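Local atomic coordinates of pheromone cOB1/lipoprotein, YaeC family (PDB entry 4EF1), a protein that probably binds methionine for uptake as a membrane lipoprotein, its precursor being named for the pheromone cOB1. Residues L19-P24 / Q230-K235. Residues are numbered along the deposited sequence; the frame is centred on the assembly and turned at random.
Sequences LEHVKP and QDWITK
H21 and W232 lie flat against each other and carry the whole contact between the two helices. The imidazole stacks on the five-membered ring of the indole, with the ring centroids 3.6 Å apart and the planes only 4° from parallel. The rings overlap closely: H21 NE2 sits 3.5 Å from W232 CG, while H21 ND1 comes equally near W232 CE2. The overlap continues past the imidazole, because CB of H21 rests over the indole's six-membered ring in a CH-pi contact, 3.9 Å from its centroid. Both side chains hold CG anti to the backbone N (chi1 175° for H21, 178° for W232), and they reach across in opposite directions; the CA atoms of H21 and W232, the nearest across the segments, are 9.2 Å apart. No hydrogen bond crosses the interface; van der Waals and pi-stacking forces join the two rings.

Both rings are partly exposed, so this tight stack lies at the surface, and the rest of the two segments does not touch. The carboxylate of E20 turns from the indole's helix and pairs with K23 in a salt bridge, OE1 to NZ 2.9 Å.

On the buried side, L19 and V22 pack against helix 215-225, and I233 touches P243 of strand 242-243. The W237 ring meets that of W232 at about 85°. The stack joins helix 12-28, whose L19 and V22 also meet edge strand 31-37, to helix 227-236 beside the opposite edge strand, 242-243.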
loop_
_atom_site.group_PDB
_atom_site.type_symbol
_atom_site.label_atom_id
_atom_site.label_comp_id
_atom_site.label_asym_id
_atom_site.label_seq_id
_atom_site.Cartn_x
_atom_site.Cartn_y
_atom_site.Cartn_z
ATOM N N LEU A 19 6.575 2.447 -13.401
ATOM C CA LEU A 19 7.287 1.501 -14.269
ATOM C C LEU A 19 7.317 1.959 -15.743
ATOM O O LEU A 19 8.392 2.007 -16.384
ATOM C CB LEU A 19 6.738 0.089 -14.104
ATOM C CG LEU A 19 6.964 -0.532 -12.714
ATOM C CD1 LEU A 19 6.252 -1.841 -12.588
ATOM C CD2 LEU A 19 8.468 -0.685 -12.393
ATOM N N GLU A 20 6.165 2.309 -16.289
ATOM C CA GLU A 20 6.143 2.824 -17.664
ATOM C C GLU A 20 7.098 4.002 -17.800
ATOM O O GLU A 20 7.840 4.090 -18.789
ATOM C CB GLU A 20 4.726 3.252 -18.116
ATOM C CG GLU A 20 3.710 2.118 -18.299
ATOM C CD GLU A 20 4.050 1.106 -19.390
ATOM O OE1 GLU A 20 4.699 1.466 -20.391
ATOM O OE2 GLU A 20 3.690 -0.094 -19.213
ATOM N N HIS A 21 7.046 4.932 -16.846
ATOM C CA HIS A 21 7.872 6.130 -16.874
ATOM C C HIS A 21 9.360 5.857 -16.934
ATOM O O HIS A 21 10.092 6.579 -17.606
ATOM C CB HIS A 21 7.509 7.071 -15.708
ATOM C CG HIS A 21 8.411 8.278 -15.599
ATOM N ND1 HIS A 21 8.304 9.328 -16.422
ATOM C CD2 HIS A 21 9.480 8.554 -14.754
ATOM C CE1 HIS A 21 9.263 10.238 -16.126
ATOM N NE2 HIS A 21 9.968 9.775 -15.106
ATOM N N VAL A 22 9.827 4.846 -16.222
ATOM C CA VAL A 22 11.266 4.534 -16.191
ATOM C C VAL A 22 11.749 3.603 -17.345
ATOM O O VAL A 22 12.962 3.339 -17.455
ATOM C CB VAL A 22 11.698 3.977 -14.792
ATOM C CG1 VAL A 22 11.362 4.984 -13.666
ATOM C CG2 VAL A 22 11.076 2.630 -14.496
ATOM N N LYS A 23 10.851 3.098 -18.201
ATOM C CA LYS A 23 11.306 2.205 -19.314
ATOM C C LYS A 23 12.481 2.778 -20.142
ATOM O O LYS A 23 13.443 2.083 -20.367
ATOM C CB LYS A 23 10.185 1.813 -20.268
ATOM C CG LYS A 23 9.178 0.834 -19.707
ATOM C CD LYS A 23 8.202 0.424 -20.783
ATOM C CE LYS A 23 7.157 -0.536 -20.276
ATOM N NZ LYS A 23 6.194 -0.821 -21.345
ATOM N N PRO A 24 12.400 4.043 -20.562
ATOM C CA PRO A 24 13.555 4.583 -21.344
ATOM C C PRO A 24 14.883 4.615 -20.552
ATOM O O PRO A 24 15.945 4.399 -21.131
ATOM C CB PRO A 24 13.105 5.994 -21.728
ATOM C CG PRO A 24 11.625 6.015 -21.521
ATOM C CD PRO A 24 11.313 5.017 -20.445
ATOM N N GLN A 230 12.428 10.066 -8.385
ATOM C CA GLN A 230 11.758 10.456 -7.135
ATOM C C GLN A 230 11.064 11.830 -7.247
ATOM O O GLN A 230 9.941 11.983 -6.798
ATOM C CB GLN A 230 12.780 10.449 -5.998
ATOM C CG GLN A 230 13.287 9.029 -5.710
ATOM C CD GLN A 230 14.108 8.968 -4.449
ATOM O OE1 GLN A 230 14.896 9.838 -4.187
ATOM N NE2 GLN A 230 13.906 7.963 -3.676
ATOM N N ASP A 231 11.728 12.799 -7.864
ATOM C CA ASP A 231 11.130 14.146 -8.086
ATOM C C ASP A 231 9.887 14.052 -8.976
ATOM O O ASP A 231 8.883 14.712 -8.719
ATOM C CB ASP A 231 12.146 15.104 -8.674
ATOM C CG ASP A 231 13.253 15.457 -7.696
ATOM O OD1 ASP A 231 13.155 15.021 -6.541
ATOM O OD2 ASP A 231 14.223 16.142 -8.071
ATOM N N TRP A 232 9.966 13.255 -10.035
ATOM C CA TRP A 232 8.813 13.058 -10.923
ATOM C C TRP A 232 7.642 12.481 -10.170
ATOM O O TRP A 232 6.518 12.988 -10.247
ATOM C CB TRP A 232 9.239 12.223 -12.121
ATOM C CG TRP A 232 8.118 11.947 -13.055
ATOM C CD1 TRP A 232 7.674 12.729 -14.129
ATOM C CD2 TRP A 232 7.212 10.805 -13.007
ATOM N NE1 TRP A 232 6.599 12.143 -14.736
ATOM C CE2 TRP A 232 6.269 10.986 -14.110
ATOM C CE3 TRP A 232 7.105 9.670 -12.197
ATOM C CZ2 TRP A 232 5.274 10.056 -14.385
ATOM C CZ3 TRP A 232 6.071 8.743 -12.471
ATOM C CH2 TRP A 232 5.197 8.928 -13.552
ATOM N N ILE A 233 7.909 11.471 -9.347
ATOM C CA ILE A 233 6.896 10.845 -8.510
ATOM C C ILE A 233 6.238 11.882 -7.585
ATOM O O ILE A 233 5.012 12.006 -7.534
ATOM C CB ILE A 233 7.488 9.682 -7.652
ATOM C CG1 ILE A 233 7.961 8.522 -8.506
ATOM C CG2 ILE A 233 6.470 9.127 -6.676
ATOM C CD1 ILE A 233 8.605 7.426 -7.682
ATOM N N THR A 234 7.059 12.657 -6.894
ATOM C CA THR A 234 6.599 13.708 -5.996
ATOM C C THR A 234 5.729 14.771 -6.692
ATOM O O THR A 234 4.700 15.180 -6.144
ATOM C CB THR A 234 7.810 14.356 -5.260
ATOM O OG1 THR A 234 8.374 13.346 -4.431
ATOM C CG2 THR A 234 7.388 15.534 -4.369
ATOM N N LYS A 235 6.111 15.145 -7.899
ATOM C CA LYS A 235 5.363 16.128 -8.688
ATOM C C LYS A 235 4.055 15.540 -9.218
ATOM O O LYS A 235 3.007 16.178 -9.128
ATOM C CB LYS A 235 6.198 16.640 -9.830
#